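PDB 3RYK: dTDP-4-dehydrorhamnose 3,5-epimerase from Bacillus anthracis str. Ames, which catalyses the epimerisation of dTDP-4-dehydro-6-deoxyglucose at C3 and C5 of its sugar ring, a step in making dTDP-L-rhamnose. Local coordinates for residues Thr30-Thr33 with Asp34-Leu37; Asp111-Asp115 with Ser116-Lys120. All blocks are in the same frame, centred on the assembly; numbering follows the deposited sequence. Where two conformers were deposited one is given.

Contact 1. Residues Thr30-Thr33 with Asp34-Leu37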
loop_
_atom_site.group_PDB
_atom_site.type_symbol
_atom_site.label_atom_id
_atom_site.label_comp_id
_atom_site.label_asym_id
_atom_site.label_seq_id
_atom_site.Cartn_x
_atom_site.Cartn_y
_atom_site.Cartn_z
ATOM N N THR A 30 14.234 -12.678 -12.688
ATOM C CA THR A 30 14.009 -11.695 -13.713
ATOM C C THR A 30 13.622 -12.483 -14.957
ATOM O O THR A 30 14.245 -13.495 -15.283
ATOM C CB THR A 30 15.265 -10.848 -14.025
ATOM O OG1 THR A 30 15.731 -10.180 -12.841
ATOM C CG2 THR A 30 14.954 -9.813 -15.102
ATOM N N ASN A 31 12.564 -12.041 -15.629
ATOM C CA ASN A 31 12.107 -12.685 -16.841
ATOM C C ASN A 31 11.772 -11.638 -17.901
ATOM O O ASN A 31 11.428 -10.504 -17.595
ATOM C CB ASN A 31 10.892 -13.613 -16.634
ATOM C CG ASN A 31 11.163 -14.763 -15.672
ATOM O OD1 ASN A 31 11.287 -14.570 -14.470
ATOM N ND2 ASN A 31 11.143 -15.984 -16.199
ATOM N N PHE A 32 11.905 -12.039 -19.153
ATOM C CA PHE A 32 11.612 -11.187 -20.286
ATOM C C PHE A 32 12.412 -9.889 -20.199
ATOM O O PHE A 32 11.910 -8.817 -20.509
ATOM C CB PHE A 32 10.094 -10.950 -20.371
ATOM C CG PHE A 32 9.305 -12.187 -20.053
ATOM C CD1 PHE A 32 9.475 -13.338 -20.789
ATOM C CD2 PHE A 32 8.375 -12.189 -19.026
ATOM C CE1 PHE A 32 8.773 -14.493 -20.475
ATOM C CE2 PHE A 32 7.647 -13.340 -18.724
ATOM C CZ PHE A 32 7.853 -14.487 -19.444
ATOM N N THR A 33 13.654 -10.022 -19.723
ATOM C CA THR A 33 14.624 -8.936 -19.567
ATOM C C THR A 33 14.393 -7.944 -18.426
ATOM O O THR A 33 15.313 -7.694 -17.636
ATOM C CB THR A 33 14.806 -8.123 -20.900
ATOM O OG1 THR A 33 15.048 -9.017 -21.998
ATOM C CG2 THR A 33 15.967 -7.137 -20.790
ATOM N N ASP A 34 13.173 -7.419 -18.340
ATOM C CA ASP A 34 12.770 -6.405 -17.367
ATOM C C ASP A 34 11.760 -6.766 -16.257
ATOM O O ASP A 34 11.639 -6.007 -15.305
ATOM C CB ASP A 34 12.193 -5.255 -18.198
ATOM C CG ASP A 34 13.216 -4.678 -19.184
ATOM O OD1 ASP A 34 14.364 -4.353 -18.776
ATOM O OD2 ASP A 34 12.846 -4.501 -20.362
ATOM N N ALA A 35 11.025 -7.872 -16.384
ATOM C CA ALA A 35 10.044 -8.265 -15.350
ATOM C C ALA A 35 10.803 -8.801 -14.143
ATOM O O ALA A 35 11.667 -9.639 -14.290
ATOM C CB ALA A 35 9.059 -9.293 -15.870
ATOM N N LYS A 36 10.449 -8.349 -12.951
ATOM C CA LYS A 36 11.153 -8.769 -11.739
ATOM C C LYS A 36 10.248 -9.183 -10.598
ATOM O O LYS A 36 9.340 -8.445 -10.238
ATOM C CB LYS A 36 12.037 -7.596 -11.280
ATOM C CG LYS A 36 13.138 -7.213 -12.273
ATOM C CD LYS A 36 13.817 -5.903 -11.891
ATOM C CE LYS A 36 14.923 -5.498 -12.858
ATOM N NZ LYS A 36 16.059 -6.477 -12.831
ATOM N N LEU A 37 10.488 -10.378 -10.065
ATOM C CA LEU A 37 9.730 -10.901 -8.928
ATOM C C LEU A 37 10.619 -10.480 -7.767
ATOM O O LEU A 37 11.784 -10.857 -7.724
ATOM C CB LEU A 37 9.557 -12.416 -8.979
ATOM C CG LEU A 37 8.735 -13.015 -7.835
ATOM C CD1 LEU A 37 7.298 -12.488 -7.825
ATOM C CD2 LEU A 37 8.740 -14.533 -7.967
HETATM O O HOH W 1 9.928 -12.191 -13.470
#
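The carbonyl oxygen Ala35 O takes three approaches where the hairpin strands meet. Asn31 N donates to Ala35 O at 2.9 Å with an N-H...O angle of 161°, lying slightly off the carbonyl plane. The CA-H of Thr30 also points at it, with CA 3.2 Å from Ala35 O. A water that donates to Asn31 OD1 at 2.9 Å makes a weak bond to the same Ala35 O, tying the asparagine amide to the opposite strand. In return, Ala35 N gives its hydrogen to Asn31 O, 2.9 Å away, completing an antiparallel hydrogen-bonded pair. Phe32 and Thr33, both with positive phi, turn the chain back, and Asp34 N reaches Phe32 O at 2.9 Å from above its carbonyl plane and not on a lone pair.

Thr30 and Lys36 form the next, non-hydrogen-bonded pair, their side chains running side by side on one face. The lysine chain is extended until a final bend at chi4 (-65°) turns NZ back beside the threonine, 3.7 Å from Thr30 OG1. Asn31 and Ala35 share the other face of the sheet; there Asn31 CB lies over the Phe32 ring, offset toward its rim, and Ala35 CB meets the ring obliquely, 4.3 Å from Phe32 CD2. The carboxylate of Asp34 lies alongside Thr33, and its OD2 is held by a salt bridge to Arg113.

This is the closed end of the hairpin of strands 26-31 and 35-45. Asn31 and Phe32 rest on Arg123 of strand 122-128, Ala35 touches Ile109 of strand 104-111, and Lys36 pairs through its backbone with Leu136.

Contact 2. Residues Asp111-Asp115 with Ser116-Lys120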
loop_
_atom_site.group_PDB
_atom_site.type_symbol
_atom_site.label_atom_id
_atom_site.label_comp_id
_atom_site.label_asym_id
_atom_site.label_seq_id
_atom_site.Cartn_x
_atom_site.Cartn_y
_atom_site.Cartn_z
ATOM N N ASP A 111 4.377 -10.563 -22.557
ATOM C CA ASP A 111 5.261 -9.599 -23.233
ATOM C C ASP A 111 4.616 -9.284 -24.595
ATOM O O ASP A 111 4.527 -10.163 -25.464
ATOM C CB ASP A 111 6.686 -10.178 -23.381
ATOM C CG ASP A 111 7.693 -9.178 -23.970
ATOM O OD1 ASP A 111 7.274 -8.120 -24.490
ATOM O OD2 ASP A 111 8.933 -9.437 -23.907
ATOM N N LEU A 112 4.160 -8.045 -24.772
ATOM C CA LEU A 112 3.524 -7.645 -26.042
ATOM C C LEU A 112 4.399 -6.741 -26.919
ATOM O O LEU A 112 3.912 -6.112 -27.860
ATOM C CB LEU A 112 2.152 -7.011 -25.781
ATOM C CG LEU A 112 1.099 -7.922 -25.145
ATOM C CD1 LEU A 112 -0.275 -7.267 -25.128
ATOM C CD2 LEU A 112 1.041 -9.229 -25.879
ATOM N N ARG A 113 5.689 -6.692 -26.618
ATOM C CA ARG A 113 6.637 -5.897 -27.381
ATOM C C ARG A 113 6.976 -6.768 -28.608
ATOM O O ARG A 113 7.687 -7.767 -28.493
ATOM C CB ARG A 113 7.844 -5.584 -26.487
ATOM C CG ARG A 113 7.482 -4.762 -25.237
ATOM C CD ARG A 113 8.649 -4.652 -24.250
ATOM N NE ARG A 113 9.070 -5.968 -23.780
ATOM C CZ ARG A 113 10.050 -6.188 -22.904
ATOM N NH1 ARG A 113 10.724 -5.177 -22.367
ATOM N NH2 ARG A 113 10.348 -7.436 -22.554
ATOM N N LYS A 114 6.450 -6.390 -29.779
ATOM C CA LYS A 114 6.676 -7.139 -31.029
ATOM C C LYS A 114 8.147 -7.364 -31.388
ATOM O O LYS A 114 8.485 -8.376 -32.004
ATOM C CB LYS A 114 5.927 -6.487 -32.197
ATOM C CG LYS A 114 6.054 -7.247 -33.519
ATOM C CD LYS A 114 5.176 -6.632 -34.599
ATOM C CE LYS A 114 5.248 -7.415 -35.896
ATOM N NZ LYS A 114 4.346 -6.832 -36.923
ATOM N N ASP A 115 9.007 -6.434 -30.982
ATOM C CA ASP A 115 10.444 -6.518 -31.239
ATOM C C ASP A 115 11.122 -7.528 -30.317
ATOM O O ASP A 115 12.063 -8.223 -30.694
ATOM C CB ASP A 115 11.090 -5.176 -30.884
ATOM C CG ASP A 115 10.552 -3.998 -31.690
ATOM O OD1 ASP A 115 10.126 -4.171 -32.852
ATOM O OD2 ASP A 115 10.608 -2.868 -31.154
ATOM N N SER A 116 10.630 -7.581 -29.083
ATOM C CA SER A 116 11.176 -8.457 -28.055
ATOM C C SER A 116 11.432 -9.906 -28.447
ATOM O O SER A 116 10.596 -10.537 -29.089
ATOM C CB SER A 116 10.275 -8.420 -26.822
ATOM O OG SER A 116 10.763 -9.268 -25.805
ATOM N N PRO A 117 12.599 -10.449 -28.056
ATOM C CA PRO A 117 12.850 -11.845 -28.392
ATOM C C PRO A 117 11.791 -12.715 -27.707
ATOM O O PRO A 117 11.345 -13.707 -28.280
ATOM C CB PRO A 117 14.246 -12.116 -27.821
ATOM C CG PRO A 117 14.506 -11.018 -26.849
ATOM C CD PRO A 117 13.671 -9.859 -27.234
ATOM N N THR A 118 11.371 -12.309 -26.505
ATOM C CA THR A 118 10.359 -13.032 -25.727
ATOM C C THR A 118 8.913 -12.587 -26.041
ATOM O O THR A 118 8.015 -12.713 -25.210
ATOM C CB THR A 118 10.637 -12.934 -24.204
ATOM O OG1 THR A 118 10.544 -11.575 -23.758
ATOM C CG2 THR A 118 12.016 -13.497 -23.861
ATOM N N PHE A 119 8.686 -12.088 -27.251
ATOM C CA PHE A 119 7.365 -11.640 -27.672
ATOM C C PHE A 119 6.316 -12.752 -27.603
ATOM O O PHE A 119 6.566 -13.899 -27.991
ATOM C CB PHE A 119 7.440 -11.032 -29.071
ATOM C CG PHE A 119 6.109 -10.692 -29.672
ATOM C CD1 PHE A 119 5.252 -9.812 -29.041
ATOM C CD2 PHE A 119 5.774 -11.160 -30.921
ATOM C CE1 PHE A 119 4.042 -9.477 -29.592
ATOM C CE2 PHE A 119 4.561 -10.809 -31.501
ATOM C CZ PHE A 119 3.696 -9.973 -30.839
ATOM N N LYS A 120 5.155 -12.376 -27.074
ATOM C CA LYS A 120 3.979 -13.228 -26.857
ATOM C C LYS A 120 4.106 -14.176 -25.653
ATOM O O LYS A 120 3.093 -14.709 -25.182
ATOM C CB LYS A 120 3.491 -13.992 -28.099
ATOM C CG LYS A 120 3.054 -13.134 -29.286
ATOM C CD LYS A 120 2.307 -14.031 -30.268
ATOM C CE LYS A 120 1.806 -13.361 -31.552
ATOM N NZ LYS A 120 2.852 -12.968 -32.514
HETATM O O HOH W 2 9.734 -10.679 -31.652
#
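An Asx turn at Asp111 opens this loop, and the same carboxylate ties the loop's two halves together. Arg113 N donates to Asp111 OD1 at 3.0 Å, nearly along the C-O axis, while Arg113 NE reaches that oxygen from the other face of the carboxylate. Arg113 thus grips side-on: NE takes OD1, and Arg113 NH2 forms a salt bridge to Asp111 OD2 at 2.8 Å with an N-H...O angle of 171°. Both bonds lie close to the guanidinium plane, but they meet the carboxylate from above its own plane.

Two hydroxyls from the second half converge on OD2. Ser116 OG donates to Asp111 OD2 at 2.6 Å from above the carboxylate plane, and Thr118 OG1 donates to Asp111 OD2 at 2.7 Å on the anti side. With CG anti to the backbone N (chi1 -175°), Asp111 carries its carboxylate among five donors, two on OD1 and three on OD2, which probably favours the charged form. The loop joins antiparallel neighbours of the five-stranded sheet, 104-111 and 122-128, and reverses through a type I beta turn from Ser116 to Phe119. At its base, Lys120 N bonds to Asp111 O at 2.8 Å.

The Phe119 ring is sandwiched. Lys114 CA lies over one face, 3.7 Å from the Phe119 centroid and 14° off the normal, a CH-pi contact, and Lys120 CG sits over the opposite face. One water donates to both Lys114 O and Ser116 O. Asp111 and Arg113 also touch Phe141 of strand 141-147, while Leu112 rests on Ala142 of that strand.

How the contacts relate
Contact 1 comes first along the chain, at the turn between strands 26-31 and 35-45 of the seven-stranded sheet; contact 2 follows in the loop between strands 104-111 and 122-128 of the five-stranded sheet. Their centres are about 13 Å apart on the same side of the chain's centre, and they meet directly. Arg113 links them: Arg113 NH1 forms a salt bridge to Asp34 OD2, 3.0 Å away, and NH2 probably bonds to Phe32 O, while Phe32 CB packs on Thr118. The two turns therefore join the sheets at one end of the jelly-roll-like fold; none of the residues lining the nucleotide and pyrophosphate pockets belongs to these segments.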